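Serine hydrolase CCSP0084 (Cycloclasticus sp. P1, PDB 4I3F) is a serine hydrolase of the alpha/beta hydrolase fold that probably acts as an esterase and as a hydrolase of meta-cleavage products from aromatic-compound degradation. Local coordinates at residues Ser97-Ile100 with Asp101-Val104; Phe229-Ser232 with Asp233-Asn237; Thr293-Phe296 with Phe297-Met300. All coordinates share one frame; numbering follows the deposited sequence.

Contact 1 (Ser97-Ile100 with Asp101-Val104); sequences SHWI and DIWV
W99 and W103, one turn apart on helix 96-113, make the main side-chain contact. The CB of W99 sits over the face of the W103 six-membered ring, a CH-pi contact 3.7 Å from the ring centroid and 14° off its normal. Beyond CB the two indoles meet obliquely, their planes at 41°, and NE1 of W103 comes up to the edge of the W99 ring, 3.5 Å from CE3 of W99. The CG of W103 lies anti to its carbonyl carbon (chi1 -68°), which swings the indole back along the helix until W99 O stands over its face. I102 puts CD1 over a face of the W99 ring.

On the next flank, the I100 side chain crosses W103 obliquely, with CG1 of I100 4.0 Å from CE3 of W103, while CG2 of I100 meets CG2 of V104. These apolar groups face M217 of helix 208-217, F229, and V130 and L134 of helix 126-137, and W103 lies near, without touching, the GxSxG turn, probably the nucleophile elbow.

Four successive i to i+4 backbone bonds run beneath, the shortest joining W103 N to W99 O at 2.7 Å.

On the exposed side, two waters converge on D101 OD2, both donating to it: one also bonds S97 OG; the second also bonds H98 ND1, this water lying at the edge of the imidazole, in its plane. S97 OG lies over the centre of a face of the H98 ring, and D101 OD1 forms a salt bridge with R137.

The helix is thus divided chemically. Both buried indole N-H groups are satisfied by carbonyls, W99 by P93 and W103 by A82, which should limit the rotation of the rings, whereas the D101 carboxylate divides its bonding between R137 and water.

Contact 2 (Phe229-Ser232 with Asp233-Asn237); sequences FVLS and DDELN
S232 turns OG into the crowded position between its backbone N and carbonyl carbon (chi1 71°), while E235 carries CG anti to its carbonyl carbon (chi1 -74°) and runs extended back toward the start of helix 233-237. The result is a capping box. E235 N donates to S232 OG at 3.2 Å, and S232 N donates to E235 OE1 at 2.9 Å, nearly straight at 165° and on the lone pair turned away from OE2. The first regular helical bond follows, L236 N to S232 O at 3.0 Å.

An apolar patch flanks the box. L231 crosses the E235 side chain at about a right angle, laying CD2 against its carboxylate, and L231 CB reaches L236 CG at 4.0 Å. L231 continues onto L132 and H133 of helix 126-137, L236 onto Y261 and L262 of helix 257-265. Water 3 bridges L231 O to D233 OD1, which also pairs with R265.

Reciprocal bonds therefore occupy one amide of the first turn and the amide of the cap residue itself. D233, D234 and E235 all lie in that first turn, where the helix dipole would probably favour negative charge.

Contact 3 (Thr293-Phe296 with Phe297-Met300); sequences TKLF and FDGM
L295 O is gripped by two backbone amides where helix 286-298 ends. M300 N donates to it at 2.9 Å, arriving almost head-on to the carbonyl, and G299 N adds a weak, bent bond. G299 N also bonds F296 O, from above the plane of that carbonyl. With G299 at positive phi (104°), this is a Schellman motif, and it folds M300 back so that its CG packs against CD2 of L295 at 3.7 Å.

Within the same last turn, K294 and D298 make a salt bridge, NZ of K294 standing 2.6 Å from OD2 of D298 on the syn lone pair. The lysine starts with CG anti to its backbone N, stays extended, and bends only at its last torsion (chi4 -81°) to set NZ against the carboxylate. OD1 of D298 is taken by the hydroxyl of Y74.

T293 and F297 point the same way, side by side, with CG2 of T293 3.7 Å from CE2 of F297. The rings of F296 and F297 meet obliquely, planes at 51°.

Both phenylalanines press on K144 and V146 of strand 142-148, F297 also stacking with H120, so this flank packs the last turn of the helix onto the central sheet. Around the helix, K294 rests against F69 and L70 of helix 66-70.

Overall arrangement
Following the chain from the N terminus, the three contacts come in series, none enclosing or crossing another; each is local and closes no more than a helical turn or a cap. Contact 1 lies in the opening turns of helix 96-113. Contact 2 follows helix 222-229 and starts helix 233-237, and its first residue returns to contact 1: F229 CE2 lies 3.6 Å from I100 CG1. Helix 126-137 touches both, tying them together beside the sheet. Contact 3 ends helix 286-298 near the C terminus and stands apart, its nearest atoms about 17 Å from contact 1 and about 14 Å from contact 2, against strand 142-148.

Contact 1 (Ser97-Ile100 with Asp101-Val104)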
ATOM      1  N   SER A  97      11.395  -6.801   9.299  1.00 13.62           N
ATOM      2  CA  SER A  97      11.064  -6.023  10.498  1.00 17.21           C
ATOM      3  C   SER A  97      11.771  -4.660  10.492  1.00 15.19           C
ATOM      4  O   SER A  97      11.201  -3.647  10.910  1.00 16.07           O
ATOM      5  CB  SER A  97      11.372  -6.801  11.780  1.00 18.49           C
ATOM      6  OG  SER A  97      12.758  -6.929  11.992  1.00 27.62           O
ATOM      7  N   HIS A  98      13.000  -4.636   9.989  1.00 14.44           N
ATOM      8  CA  HIS A  98      13.770  -3.400   9.920  1.00 16.25           C
ATOM      9  C   HIS A  98      13.255  -2.443   8.864  1.00 17.77           C
ATOM     10  O   HIS A  98      13.359  -1.224   9.022  1.00 17.21           O
ATOM     11  CB  HIS A  98      15.238  -3.738   9.704  1.00 15.15           C
ATOM     12  CG  HIS A  98      15.731  -4.760  10.671  1.00 16.09           C
ATOM     13  ND1 HIS A  98      15.730  -4.540  12.030  1.00 21.30           N
ATOM     14  CD2 HIS A  98      16.180  -6.024  10.490  1.00 22.53           C
ATOM     15  CE1 HIS A  98      16.185  -5.617  12.646  1.00 26.57           C
ATOM     16  NE2 HIS A  98      16.465  -6.532  11.735  1.00 25.24           N
ATOM     17  N   TRP A  99      12.684  -2.984   7.793  1.00 11.55           N
ATOM     18  CA  TRP A  99      12.087  -2.129   6.779  1.00 12.21           C
ATOM     19  C   TRP A  99      10.787  -1.529   7.297  1.00 12.03           C
ATOM     20  O   TRP A  99      10.493  -0.367   7.032  1.00 12.94           O
ATOM     21  CB  TRP A  99      11.891  -2.883   5.463  1.00 12.09           C
ATOM     22  CG  TRP A  99      13.139  -2.924   4.658  1.00 11.20           C
ATOM     23  CD1 TRP A  99      14.082  -3.911   4.657  1.00 12.88           C
ATOM     24  CD2 TRP A  99      13.615  -1.913   3.760  1.00 15.39           C
ATOM     25  NE1 TRP A  99      15.108  -3.581   3.806  1.00 16.71           N
ATOM     26  CE2 TRP A  99      14.838  -2.362   3.235  1.00 12.83           C
ATOM     27  CE3 TRP A  99      13.110  -0.679   3.333  1.00 15.91           C
ATOM     28  CZ2 TRP A  99      15.577  -1.622   2.306  1.00 12.45           C
ATOM     29  CZ3 TRP A  99      13.849   0.063   2.418  1.00 11.65           C
ATOM     30  CH2 TRP A  99      15.066  -0.414   1.911  1.00 13.84           C
ATOM     31  N   ILE A 100      10.023  -2.300   8.065  1.00 12.78           N
ATOM     32  CA  ILE A 100       8.812  -1.755   8.676  1.00 10.43           C
ATOM     33  C   ILE A 100       9.147  -0.552   9.570  1.00 14.54           C
ATOM     34  O   ILE A 100       8.449   0.465   9.530  1.00 13.38           O
ATOM     35  CB  ILE A 100       8.023  -2.827   9.467  1.00 16.85           C
ATOM     36  CG1 ILE A 100       7.395  -3.830   8.501  1.00 12.02           C
ATOM     37  CG2 ILE A 100       6.928  -2.179  10.310  1.00 15.50           C
ATOM     38  CD1 ILE A 100       7.039  -5.179   9.140  1.00 15.57           C
ATOM     39  N   ASP A 101      10.221  -0.651  10.350  1.00 12.81           N
ATOM     40  CA  ASP A 101      10.674   0.469  11.179  1.00 13.67           C
ATOM     41  C   ASP A 101      10.952   1.704  10.319  1.00 14.09           C
ATOM     42  O   ASP A 101      10.514   2.813  10.637  1.00 15.42           O
ATOM     43  CB  ASP A 101      11.926   0.083  11.972  1.00 16.27           C
ATOM     44  CG  ASP A 101      11.642  -0.927  13.078  1.00 22.85           C
ATOM     45  OD1 ASP A 101      10.468  -1.064  13.486  1.00 21.68           O
ATOM     46  OD2 ASP A 101      12.606  -1.576  13.543  1.00 23.23           O
ATOM     47  N   ILE A 102      11.667   1.493   9.217  1.00 11.51           N
ATOM     48  CA  ILE A 102      11.953   2.552   8.246  1.00 10.28           C
ATOM     49  C   ILE A 102      10.684   3.134   7.603  1.00 12.07           C
ATOM     50  O   ILE A 102      10.563   4.359   7.456  1.00 14.19           O
ATOM     51  CB  ILE A 102      12.912   2.040   7.139  1.00 11.58           C
ATOM     52  CG1 ILE A 102      14.345   1.982   7.655  1.00 13.31           C
ATOM     53  CG2 ILE A 102      12.829   2.922   5.900  1.00 13.02           C
ATOM     54  CD1 ILE A 102      15.306   1.203   6.757  1.00 14.55           C
ATOM     55  N   TRP A 103       9.759   2.265   7.206  1.00 10.45           N
ATOM     56  CA  TRP A 103       8.524   2.698   6.538  1.00  9.69           C
ATOM     57  C   TRP A 103       7.638   3.533   7.463  1.00 12.25           C
ATOM     58  O   TRP A 103       7.054   4.540   7.037  1.00 11.03           O
ATOM     59  CB  TRP A 103       7.769   1.486   5.992  1.00 12.82           C
ATOM     60  CG  TRP A 103       8.500   0.804   4.853  1.00 13.85           C
ATOM     61  CD1 TRP A 103       9.327   1.399   3.944  1.00 11.39           C
ATOM     62  CD2 TRP A 103       8.484  -0.597   4.525  1.00 12.86           C
ATOM     63  NE1 TRP A 103       9.807   0.463   3.056  1.00 11.28           N
ATOM     64  CE2 TRP A 103       9.313  -0.770   3.395  1.00 12.16           C
ATOM     65  CE3 TRP A 103       7.850  -1.719   5.076  1.00  9.87           C
ATOM     66  CZ2 TRP A 103       9.521  -2.022   2.802  1.00 11.61           C
ATOM     67  CZ3 TRP A 103       8.060  -2.961   4.487  1.00 10.70           C
ATOM     68  CH2 TRP A 103       8.893  -3.103   3.369  1.00 10.27           C
ATOM     69  N   VAL A 104       7.549   3.124   8.728  1.00 11.31           N
ATOM     70  CA  VAL A 104       6.798   3.882   9.726  1.00 12.28           C
ATOM     71  C   VAL A 104       7.437   5.260   9.925  1.00 11.90           C
ATOM     72  O   VAL A 104       6.757   6.281   9.803  1.00 11.88           O
ATOM     73  CB  VAL A 104       6.673   3.101  11.062  1.00 13.78           C
ATOM     74  CG1 VAL A 104       6.126   3.990  12.184  1.00 13.27           C
ATOM     75  CG2 VAL A 104       5.774   1.873  10.867  1.00 14.33           C
TER
HETATM   76  O   HOH W   1      12.735  -4.448  13.947  1.00 33.91           O
HETATM   77  O   HOH W   2      15.168  -1.655  12.903  1.00 19.10           O

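Contact 2 (Phe229-Ser232 with Asp233-Asn237)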
ATOM      1  N   PHE A 229       4.863  -8.466   9.806  1.00 14.10           N
ATOM      2  CA  PHE A 229       3.804  -7.453   9.781  1.00 15.06           C
ATOM      3  C   PHE A 229       2.715  -7.666  10.838  1.00 12.42           C
ATOM      4  O   PHE A 229       1.915  -6.771  11.095  1.00 16.54           O
ATOM      5  CB  PHE A 229       3.137  -7.419   8.406  1.00 18.18           C
ATOM      6  CG  PHE A 229       3.884  -6.614   7.383  1.00 17.43           C
ATOM      7  CD1 PHE A 229       4.641  -7.246   6.409  1.00 17.24           C
ATOM      8  CD2 PHE A 229       3.809  -5.221   7.380  1.00 14.23           C
ATOM      9  CE1 PHE A 229       5.315  -6.514   5.456  1.00 18.47           C
ATOM     10  CE2 PHE A 229       4.494  -4.478   6.428  1.00 13.48           C
ATOM     11  CZ  PHE A 229       5.239  -5.131   5.465  1.00 17.78           C
ATOM     12  N   VAL A 230       2.682  -8.852  11.436  1.00 14.93           N
ATOM     13  CA  VAL A 230       1.566  -9.226  12.306  1.00 16.72           C
ATOM     14  C   VAL A 230       1.629  -8.523  13.653  1.00 18.77           C
ATOM     15  O   VAL A 230       2.611  -8.649  14.374  1.00 20.86           O
ATOM     16  CB  VAL A 230       1.510 -10.752  12.527  1.00 22.60           C
ATOM     17  CG1 VAL A 230       0.387 -11.118  13.495  1.00 28.10           C
ATOM     18  CG2 VAL A 230       1.301 -11.461  11.199  1.00 20.16           C
ATOM     19  N   LEU A 231       0.579  -7.778  13.988  1.00 16.58           N
ATOM     20  CA  LEU A 231       0.493  -7.164  15.310  1.00 21.30           C
ATOM     21  C   LEU A 231      -0.209  -8.135  16.234  1.00 20.58           C
ATOM     22  O   LEU A 231      -0.992  -8.976  15.769  1.00 20.36           O
ATOM     23  CB  LEU A 231      -0.280  -5.851  15.252  1.00 17.96           C
ATOM     24  CG  LEU A 231       0.424  -4.685  14.557  1.00 22.21           C
ATOM     25  CD1 LEU A 231      -0.555  -3.553  14.300  1.00 19.86           C
ATOM     26  CD2 LEU A 231       1.601  -4.202  15.393  1.00 24.97           C
ATOM     27  N   SER A 232       0.069  -8.014  17.528  1.00 21.80           N
ATOM     28  CA  SER A 232      -0.548  -8.866  18.549  1.00 23.24           C
ATOM     29  C   SER A 232      -2.013  -8.496  18.727  1.00 22.29           C
ATOM     30  O   SER A 232      -2.445  -7.437  18.272  1.00 17.22           O
ATOM     31  CB  SER A 232       0.182  -8.718  19.880  1.00 25.32           C
ATOM     32  OG  SER A 232      -0.061  -7.452  20.464  1.00 20.61           O
ATOM     33  N   ASP A 233      -2.790  -9.369  19.365  1.00 19.95           N
ATOM     34  CA  ASP A 233      -4.201  -9.063  19.565  1.00 18.73           C
ATOM     35  C   ASP A 233      -4.369  -7.796  20.396  1.00 16.12           C
ATOM     36  O   ASP A 233      -5.220  -6.957  20.084  1.00 20.66           O
ATOM     37  CB  ASP A 233      -4.939 -10.232  20.224  1.00 22.25           C
ATOM     38  CG  ASP A 233      -5.075 -11.431  19.311  1.00 27.96           C
ATOM     39  OD1 ASP A 233      -4.768 -11.308  18.111  1.00 21.46           O
ATOM     40  OD2 ASP A 233      -5.501 -12.503  19.798  1.00 34.76           O
ATOM     41  N   ASP A 234      -3.546  -7.646  21.435  1.00 17.58           N
ATOM     42  CA  ASP A 234      -3.614  -6.461  22.285  1.00 19.62           C
ATOM     43  C   ASP A 234      -3.366  -5.193  21.473  1.00 18.91           C
ATOM     44  O   ASP A 234      -4.101  -4.216  21.612  1.00 21.19           O
ATOM     45  CB  ASP A 234      -2.629  -6.559  23.458  1.00 22.77           C
ATOM     46  CG  ASP A 234      -3.106  -7.506  24.547  1.00 35.42           C
ATOM     47  OD1 ASP A 234      -4.308  -7.855  24.552  1.00 38.44           O
ATOM     48  OD2 ASP A 234      -2.284  -7.894  25.408  1.00 39.53           O
ATOM     49  N   GLU A 235      -2.336  -5.216  20.625  1.00 19.05           N
ATOM     50  CA  GLU A 235      -2.036  -4.082  19.747  1.00 19.27           C
ATOM     51  C   GLU A 235      -3.217  -3.750  18.838  1.00 16.52           C
ATOM     52  O   GLU A 235      -3.618  -2.591  18.719  1.00 18.35           O
ATOM     53  CB  GLU A 235      -0.784  -4.364  18.910  1.00 18.72           C
ATOM     54  CG  GLU A 235       0.505  -4.275  19.725  1.00 20.87           C
ATOM     55  CD  GLU A 235       1.730  -4.735  18.957  1.00 26.29           C
ATOM     56  OE1 GLU A 235       1.617  -5.691  18.167  1.00 27.36           O
ATOM     57  OE2 GLU A 235       2.808  -4.141  19.155  1.00 26.52           O
ATOM     58  N   LEU A 236      -3.768  -4.770  18.189  1.00 13.60           N
ATOM     59  CA  LEU A 236      -4.910  -4.571  17.303  1.00 12.51           C
ATOM     60  C   LEU A 236      -6.131  -4.081  18.074  1.00 13.45           C
ATOM     61  O   LEU A 236      -6.841  -3.200  17.589  1.00 16.18           O
ATOM     62  CB  LEU A 236      -5.241  -5.856  16.545  1.00 14.76           C
ATOM     63  CG  LEU A 236      -4.217  -6.300  15.510  1.00 14.91           C
ATOM     64  CD1 LEU A 236      -4.511  -7.727  15.044  1.00 13.52           C
ATOM     65  CD2 LEU A 236      -4.234  -5.341  14.330  1.00 12.84           C
ATOM     66  N   ASN A 237      -6.377  -4.656  19.255  1.00 15.43           N
ATOM     67  CA  ASN A 237      -7.524  -4.269  20.077  1.00 14.09           C
ATOM     68  C   ASN A 237      -7.445  -2.800  20.470  1.00 20.47           C
ATOM     69  O   ASN A 237      -8.466  -2.153  20.721  1.00 20.05           O
ATOM     70  CB  ASN A 237      -7.593  -5.074  21.382  1.00 15.44           C
ATOM     71  CG  ASN A 237      -7.943  -6.548  21.186  1.00 26.47           C
ATOM     72  OD1 ASN A 237      -7.767  -7.345  22.113  1.00 24.45           O
ATOM     73  ND2 ASN A 237      -8.421  -6.921  20.003  1.00 21.01           N
TER
HETATM   74  O   HOH W   3      -2.876 -10.920  16.307  1.00 26.60           O

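Contact 3 (Thr293-Phe296 with Phe297-Met300)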
ATOM      1  N   THR A 293     -14.287   4.797  -0.640  1.00  8.45           N
ATOM      2  CA  THR A 293     -13.217   5.430   0.129  1.00  9.66           C
ATOM      3  C   THR A 293     -13.543   6.881   0.453  1.00 11.15           C
ATOM      4  O   THR A 293     -13.438   7.301   1.616  1.00 11.25           O
ATOM      5  CB  THR A 293     -11.883   5.315  -0.634  1.00 11.42           C
ATOM      6  OG1 THR A 293     -11.539   3.926  -0.753  1.00 10.60           O
ATOM      7  CG2 THR A 293     -10.754   6.062   0.087  1.00  9.68           C
ATOM      8  N   LYS A 294     -13.942   7.644  -0.563  1.00 10.35           N
ATOM      9  CA  LYS A 294     -14.289   9.043  -0.369  1.00 13.30           C
ATOM     10  C   LYS A 294     -15.452   9.212   0.597  1.00 12.55           C
ATOM     11  O   LYS A 294     -15.382  10.010   1.537  1.00 14.47           O
ATOM     12  CB  LYS A 294     -14.629   9.713  -1.703  1.00 13.35           C
ATOM     13  CG  LYS A 294     -14.974  11.189  -1.546  1.00 19.87           C
ATOM     14  CD  LYS A 294     -15.649  11.762  -2.791  1.00 24.19           C
ATOM     15  CE  LYS A 294     -16.007  13.233  -2.614  1.00 27.54           C
ATOM     16  NZ  LYS A 294     -17.269  13.452  -1.854  1.00 29.93           N
ATOM     17  N   LEU A 295     -16.524   8.457   0.366  1.00  9.98           N
ATOM     18  CA  LEU A 295     -17.704   8.570   1.212  1.00 10.15           C
ATOM     19  C   LEU A 295     -17.398   8.150   2.647  1.00  9.44           C
ATOM     20  O   LEU A 295     -17.998   8.683   3.580  1.00 11.85           O
ATOM     21  CB  LEU A 295     -18.862   7.747   0.637  1.00 13.50           C
ATOM     22  CG  LEU A 295     -19.354   8.195  -0.737  1.00 23.24           C
ATOM     23  CD1 LEU A 295     -20.235   7.123  -1.351  1.00 25.80           C
ATOM     24  CD2 LEU A 295     -20.082   9.526  -0.663  1.00 30.55           C
ATOM     25  N   PHE A 296     -16.474   7.207   2.828  1.00 11.14           N
ATOM     26  CA  PHE A 296     -16.073   6.831   4.180  1.00 12.40           C
ATOM     27  C   PHE A 296     -15.392   8.018   4.873  1.00  8.96           C
ATOM     28  O   PHE A 296     -15.747   8.379   5.995  1.00  9.76           O
ATOM     29  CB  PHE A 296     -15.168   5.599   4.167  1.00 10.62           C
ATOM     30  CG  PHE A 296     -14.665   5.209   5.533  1.00 11.58           C
ATOM     31  CD1 PHE A 296     -15.530   4.687   6.486  1.00 15.75           C
ATOM     32  CD2 PHE A 296     -13.335   5.389   5.873  1.00 12.24           C
ATOM     33  CE1 PHE A 296     -15.068   4.338   7.749  1.00 13.22           C
ATOM     34  CE2 PHE A 296     -12.868   5.050   7.136  1.00 13.85           C
ATOM     35  CZ  PHE A 296     -13.728   4.526   8.074  1.00 12.34           C
ATOM     36  N   PHE A 297     -14.423   8.636   4.205  1.00 12.26           N
ATOM     37  CA  PHE A 297     -13.750   9.797   4.784  1.00  9.75           C
ATOM     38  C   PHE A 297     -14.717  10.972   4.951  1.00 13.37           C
ATOM     39  O   PHE A 297     -14.562  11.792   5.865  1.00 16.13           O
ATOM     40  CB  PHE A 297     -12.524  10.203   3.947  1.00 10.83           C
ATOM     41  CG  PHE A 297     -11.364   9.230   4.037  1.00 10.36           C
ATOM     42  CD1 PHE A 297     -11.007   8.647   5.247  1.00 11.54           C
ATOM     43  CD2 PHE A 297     -10.631   8.902   2.903  1.00 11.48           C
ATOM     44  CE1 PHE A 297      -9.935   7.750   5.320  1.00 10.82           C
ATOM     45  CE2 PHE A 297      -9.561   8.019   2.966  1.00 13.48           C
ATOM     46  CZ  PHE A 297      -9.209   7.442   4.182  1.00 11.07           C
ATOM     47  N   ASP A 298     -15.725  11.050   4.080  1.00 11.33           N
ATOM     48  CA  ASP A 298     -16.724  12.110   4.165  1.00 12.54           C
ATOM     49  C   ASP A 298     -17.597  11.962   5.407  1.00 12.00           C
ATOM     50  O   ASP A 298     -18.188  12.932   5.865  1.00 14.79           O
ATOM     51  CB  ASP A 298     -17.642  12.118   2.930  1.00 13.95           C
ATOM     52  CG  ASP A 298     -16.976  12.691   1.681  1.00 20.05           C
ATOM     53  OD1 ASP A 298     -15.854  13.241   1.759  1.00 14.66           O
ATOM     54  OD2 ASP A 298     -17.607  12.602   0.604  1.00 23.16           O
ATOM     55  N   GLY A 299     -17.702  10.744   5.933  1.00 11.20           N
ATOM     56  CA  GLY A 299     -18.516  10.503   7.118  1.00 14.70           C
ATOM     57  C   GLY A 299     -19.845   9.841   6.807  1.00 12.31           C
ATOM     58  O   GLY A 299     -20.711   9.751   7.675  1.00 14.12           O
ATOM     59  N   MET A 300     -20.020   9.384   5.570  1.00 10.94           N
ATOM     60  CA  MET A 300     -21.305   8.814   5.185  1.00 13.68           C
ATOM     61  C   MET A 300     -21.628   7.527   5.930  1.00 15.78           C
ATOM     62  O   MET A 300     -22.804   7.160   6.069  1.00 15.03           O
ATOM     63  CB  MET A 300     -21.363   8.550   3.681  1.00 12.23           C
ATOM     64  CG  MET A 300     -21.223   9.781   2.798  1.00 23.24           C
ATOM     65  SD  MET A 300     -22.613  10.928   2.911  1.00 38.57           S
ATOM     66  CE  MET A 300     -23.961   9.822   3.324  1.00 14.67           C
TER